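Local structure of actibind (Aspergillus niger, 3D3Z) at residues F139-Q142 with V143-F147; S152-A155 with L156-G160. The protein cleaves RNA as a ribonuclease of the T2 family, without strict base specificity but probably with a preference for adenylic acid. One frame throughout, in Å; residues are numbered along the deposited sequence.

Interaction 1 (F139-Q142 with V143-F147)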
loop_
_atom_site.group_PDB
_atom_site.type_symbol
_atom_site.label_atom_id
_atom_site.label_comp_id
_atom_site.label_asym_id
_atom_site.label_seq_id
_atom_site.Cartn_x
_atom_site.Cartn_y
_atom_site.Cartn_z
ATOM N N PHE A 139 1.262 -6.609 -9.992
ATOM C CA PHE A 139 0.665 -6.099 -8.756
ATOM C C PHE A 139 1.773 -5.797 -7.727
ATOM O O PHE A 139 1.926 -4.647 -7.290
ATOM C CB PHE A 139 -0.402 -7.057 -8.221
ATOM C CG PHE A 139 -0.749 -6.812 -6.736
ATOM C CD1 PHE A 139 -1.726 -5.890 -6.372
ATOM C CD2 PHE A 139 -0.071 -7.461 -5.743
ATOM C CE1 PHE A 139 -2.020 -5.666 -5.043
ATOM C CE2 PHE A 139 -0.384 -7.268 -4.394
ATOM C CZ PHE A 139 -1.370 -6.356 -4.066
ATOM N N PHE A 140 2.639 -6.755 -7.460
ATOM C CA PHE A 140 3.743 -6.574 -6.518
ATOM C C PHE A 140 4.646 -5.456 -6.938
ATOM O O PHE A 140 4.889 -4.558 -6.145
ATOM C CB PHE A 140 4.473 -7.872 -6.299
ATOM C CG PHE A 140 3.700 -8.792 -5.414
ATOM C CD1 PHE A 140 3.685 -8.577 -4.033
ATOM C CD2 PHE A 140 2.915 -9.807 -5.917
ATOM C CE1 PHE A 140 2.935 -9.330 -3.189
ATOM C CE2 PHE A 140 2.162 -10.583 -5.066
ATOM C CZ PHE A 140 2.184 -10.346 -3.680
ATOM N N GLN A 141 4.991 -5.418 -8.225
ATOM C CA GLN A 141 5.703 -4.257 -8.800
ATOM C C GLN A 141 4.991 -2.903 -8.587
ATOM O O GLN A 141 5.632 -1.951 -8.177
ATOM C CB GLN A 141 6.053 -4.462 -10.299
ATOM C CG GLN A 141 7.052 -3.392 -10.797
ATOM C CD GLN A 141 8.399 -3.428 -10.111
ATOM O OE1 GLN A 141 9.140 -4.400 -10.239
ATOM N NE2 GLN A 141 8.788 -2.319 -9.492
ATOM N N GLN A 142 3.694 -2.845 -8.832
ATOM C CA GLN A 142 2.894 -1.603 -8.707
ATOM C C GLN A 142 2.897 -1.109 -7.237
ATOM O O GLN A 142 3.103 0.046 -6.970
ATOM C CB GLN A 142 1.467 -1.892 -9.167
ATOM C CG GLN A 142 0.533 -0.688 -9.194
ATOM C CD GLN A 142 1.001 0.444 -10.056
ATOM O OE1 GLN A 142 1.430 0.232 -11.184
ATOM N NE2 GLN A 142 0.912 1.649 -9.542
ATOM N N VAL A 143 2.657 -2.025 -6.292
ATOM C CA VAL A 143 2.675 -1.667 -4.835
ATOM C C VAL A 143 4.005 -1.007 -4.489
ATOM O O VAL A 143 4.094 0.108 -3.902
ATOM C CB VAL A 143 2.409 -2.901 -3.929
ATOM C CG1 VAL A 143 2.457 -2.458 -2.435
ATOM C CG2 VAL A 143 1.097 -3.530 -4.300
ATOM N N VAL A 144 5.068 -1.652 -4.924
ATOM C CA VAL A 144 6.433 -1.161 -4.707
ATOM C C VAL A 144 6.637 0.203 -5.344
ATOM O O VAL A 144 7.170 1.137 -4.707
ATOM C CB VAL A 144 7.521 -2.180 -5.201
ATOM C CG1 VAL A 144 8.931 -1.490 -5.361
ATOM C CG2 VAL A 144 7.643 -3.386 -4.208
ATOM N N ASP A 145 6.180 0.341 -6.596
ATOM C CA ASP A 145 6.338 1.614 -7.301
ATOM C C ASP A 145 5.658 2.775 -6.537
ATOM O O ASP A 145 6.226 3.850 -6.402
ATOM C CB ASP A 145 5.768 1.542 -8.730
ATOM C CG ASP A 145 6.608 0.685 -9.667
ATOM O OD1 ASP A 145 7.768 0.381 -9.356
ATOM O OD2 ASP A 145 6.090 0.381 -10.742
ATOM N N LEU A 146 4.454 2.531 -6.057
ATOM C CA LEU A 146 3.688 3.560 -5.313
ATOM C C LEU A 146 4.305 3.827 -3.937
ATOM O O LEU A 146 4.518 4.982 -3.544
ATOM C CB LEU A 146 2.262 3.099 -5.182
ATOM C CG LEU A 146 1.264 4.155 -4.751
ATOM C CD1 LEU A 146 1.188 5.326 -5.752
ATOM C CD2 LEU A 146 -0.079 3.448 -4.615
ATOM N N PHE A 147 4.638 2.761 -3.233
ATOM C CA PHE A 147 5.353 2.897 -1.944
ATOM C C PHE A 147 6.583 3.777 -2.049
ATOM O O PHE A 147 6.832 4.636 -1.172
ATOM C CB PHE A 147 5.743 1.521 -1.449
ATOM C CG PHE A 147 6.601 1.524 -0.215
ATOM C CD1 PHE A 147 6.069 1.784 1.026
ATOM C CD2 PHE A 147 7.908 1.178 -0.294
ATOM C CE1 PHE A 147 6.844 1.737 2.158
ATOM C CE2 PHE A 147 8.732 1.126 0.830
ATOM C CZ PHE A 147 8.180 1.425 2.101
HETATM O O HOH W 1 3.972 -0.758 -11.842
#

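Interaction 2 (S152-A155 with L156-G160)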
loop_
_atom_site.group_PDB
_atom_site.type_symbol
_atom_site.label_atom_id
_atom_site.label_comp_id
_atom_site.label_asym_id
_atom_site.label_seq_id
_atom_site.Cartn_x
_atom_site.Cartn_y
_atom_site.Cartn_z
ATOM N N SER A 152 7.295 8.090 4.131
ATOM C CA SER A 152 6.781 8.501 5.439
ATOM C C SER A 152 7.872 8.915 6.418
ATOM O O SER A 152 7.769 9.970 7.045
ATOM C CB SER A 152 5.961 7.317 5.996
ATOM O OG SER A 152 4.876 7.046 5.142
ATOM N N TYR A 153 8.916 8.105 6.577
ATOM C CA TYR A 153 9.992 8.448 7.507
ATOM C C TYR A 153 10.600 9.818 7.225
ATOM O O TYR A 153 10.785 10.615 8.158
ATOM C CB TYR A 153 11.103 7.424 7.522
ATOM C CG TYR A 153 12.116 7.702 8.604
ATOM C CD1 TYR A 153 12.020 7.052 9.824
ATOM C CD2 TYR A 153 13.144 8.661 8.441
ATOM C CE1 TYR A 153 12.910 7.282 10.827
ATOM C CE2 TYR A 153 14.050 8.918 9.481
ATOM C CZ TYR A 153 13.910 8.220 10.673
ATOM O OH TYR A 153 14.766 8.407 11.737
ATOM N N THR A 154 10.923 10.079 5.961
ATOM C CA THR A 154 11.511 11.350 5.580
ATOM C C THR A 154 10.517 12.499 5.677
ATOM O O THR A 154 10.876 13.581 6.113
ATOM C CB THR A 154 12.097 11.289 4.179
ATOM O OG1 THR A 154 13.123 10.299 4.178
ATOM C CG2 THR A 154 12.742 12.627 3.803
ATOM N N ALA A 155 9.278 12.276 5.282
ATOM C CA ALA A 155 8.274 13.330 5.407
ATOM C C ALA A 155 8.119 13.737 6.893
ATOM O O ALA A 155 7.960 14.925 7.208
ATOM C CB ALA A 155 6.960 12.883 4.837
ATOM N N LEU A 156 8.119 12.744 7.781
ATOM C CA LEU A 156 8.042 12.979 9.230
ATOM C C LEU A 156 9.313 13.656 9.733
ATOM O O LEU A 156 9.254 14.676 10.420
ATOM C CB LEU A 156 7.742 11.685 10.012
ATOM C CG LEU A 156 6.301 11.149 9.876
ATOM C CD1 LEU A 156 6.232 9.667 10.272
ATOM C CD2 LEU A 156 5.256 11.940 10.666
ATOM N N SER A 157 10.453 13.104 9.377
ATOM C CA SER A 157 11.732 13.674 9.744
ATOM C C SER A 157 11.889 15.161 9.415
ATOM O O SER A 157 12.471 15.925 10.227
ATOM C CB SER A 157 12.856 12.927 9.046
ATOM O OG SER A 157 14.081 13.269 9.633
ATOM N N ASP A 158 11.417 15.543 8.222
ATOM C CA ASP A 158 11.556 16.902 7.668
ATOM C C ASP A 158 10.730 17.911 8.455
ATOM O O ASP A 158 10.971 19.118 8.376
ATOM C CB ASP A 158 11.032 16.969 6.224
ATOM C CG ASP A 158 11.970 16.356 5.202
ATOM O OD1 ASP A 158 13.151 16.058 5.505
ATOM O OD2 ASP A 158 11.496 16.178 4.058
ATOM N N ALA A 159 9.693 17.396 9.114
ATOM C CA ALA A 159 8.818 18.136 10.002
ATOM C C ALA A 159 9.241 17.970 11.461
ATOM O O ALA A 159 8.468 18.276 12.349
ATOM C CB ALA A 159 7.399 17.640 9.822
ATOM N N GLY A 160 10.468 17.492 11.702
ATOM C CA GLY A 160 11.007 17.324 13.048
ATOM C C GLY A 160 10.436 16.179 13.877
ATOM O O GLY A 160 10.580 16.172 15.109
#

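Interaction 1 (F139-Q142 with V143-F147)
Q141 reaches forward one helical turn to D145, and its side chain can be followed atom by atom. From CB the chain sets off with CG anti to the backbone N (chi1 -168°), which leaves CG lying 3.9 Å from D145 OD2. A bend at chi2 (63°) then turns the amide, and NE2 donates to D145 OD1 at 2.9 Å. The carboxylate oxygen lies close to the amide plane of Q141, but the donor arrives from above the carboxylate plane, the two planes being 36° apart. The other carboxylate oxygen, D145 OD2, accepts from a water at 2.6 Å; the same water donates to OE1 of Q142, which also accepts from the backbone N of G211. Long amides and a short acid suit this partly exposed side of helix 134-147, one of the helices lying against the antiparallel sheet of the RNase T2 fold. Its buried side is apolar. CG2 of V143 sits over one face of the F139 ring, 3.9 Å from the centroid, a CH-pi contact displaced toward the rim. The beta-branched V143 also touches I50 and L53 of strand 49-56, while F139 meets W112 edge-to-face, in the helix that carries the predicted active-site residues E111 and H115. Along the backbone, V143 N donates to F139 O at 2.9 Å.

Interaction 2 (S152-A155 with L156-G160)
L156 and S157 take up the carbonyls of S152 and Y153 in the short alpha helix 152-158, which closes in a Schellman motif at G160. The backbone bonds come first: L156 N donates to S152 O at 2.9 Å, S157 N to Y153 O at 2.8 Å, and D158 N to T154 O at 2.9 Å. Beyond them the helical pattern gives way to the cap, in which G160 N returns to S157 O and I161 N to L156 O. G160 is the C-prime residue, with a positive phi of 73° that glycine adopts readily because it has no CB.

Polar side chains anchor the first turn. T154 OG1 is hydrogen-bonded to OD2 of D151, the residue just before the helix, while S152 OG, buried, bonds to both Y201 OH and Q34 OE1 and so links the first turn to the sheet.

The rest are van der Waals contacts, some of them carbon against oxygen. L156 turns its CG away from its own carbonyl carbon (chi1 -72°), bringing CG to 3.4 Å from S152 O; the L156 side chain also touches L178 of helix 171-179 and Y232. The small, buried A155 also meets L178 with its single methyl. Y153, partly exposed, lies against P163 and Y232, and CB of S157 lies oblique to the Y153 ring, 4.2 Å from Y153 CE2. On the exposed side the T154 and D158 side chains cross obliquely, CG2 of T154 lying 3.8 Å from D158 OD2 and 3.9 Å from D158 OD1.

Going from the N terminus, the chain first meets interaction 1 in the latter part of helix 134-147, then a short connection leads into interaction 2 on helix 152-158. The two are in series: each is local to its helix, so neither closes a long loop, and they do not nest or cross. Their centres lie 22 Å apart, and the nearest atoms about 6 Å, without touching. Interaction 1 is set deep, joining strands 29-35 and 49-56 to helix 85-94. Interaction 2 lies further out, tying helix 171-179 to strand 195-206. Q34 of strand 29-35 is common ground, a neighbour of both F147 and S152.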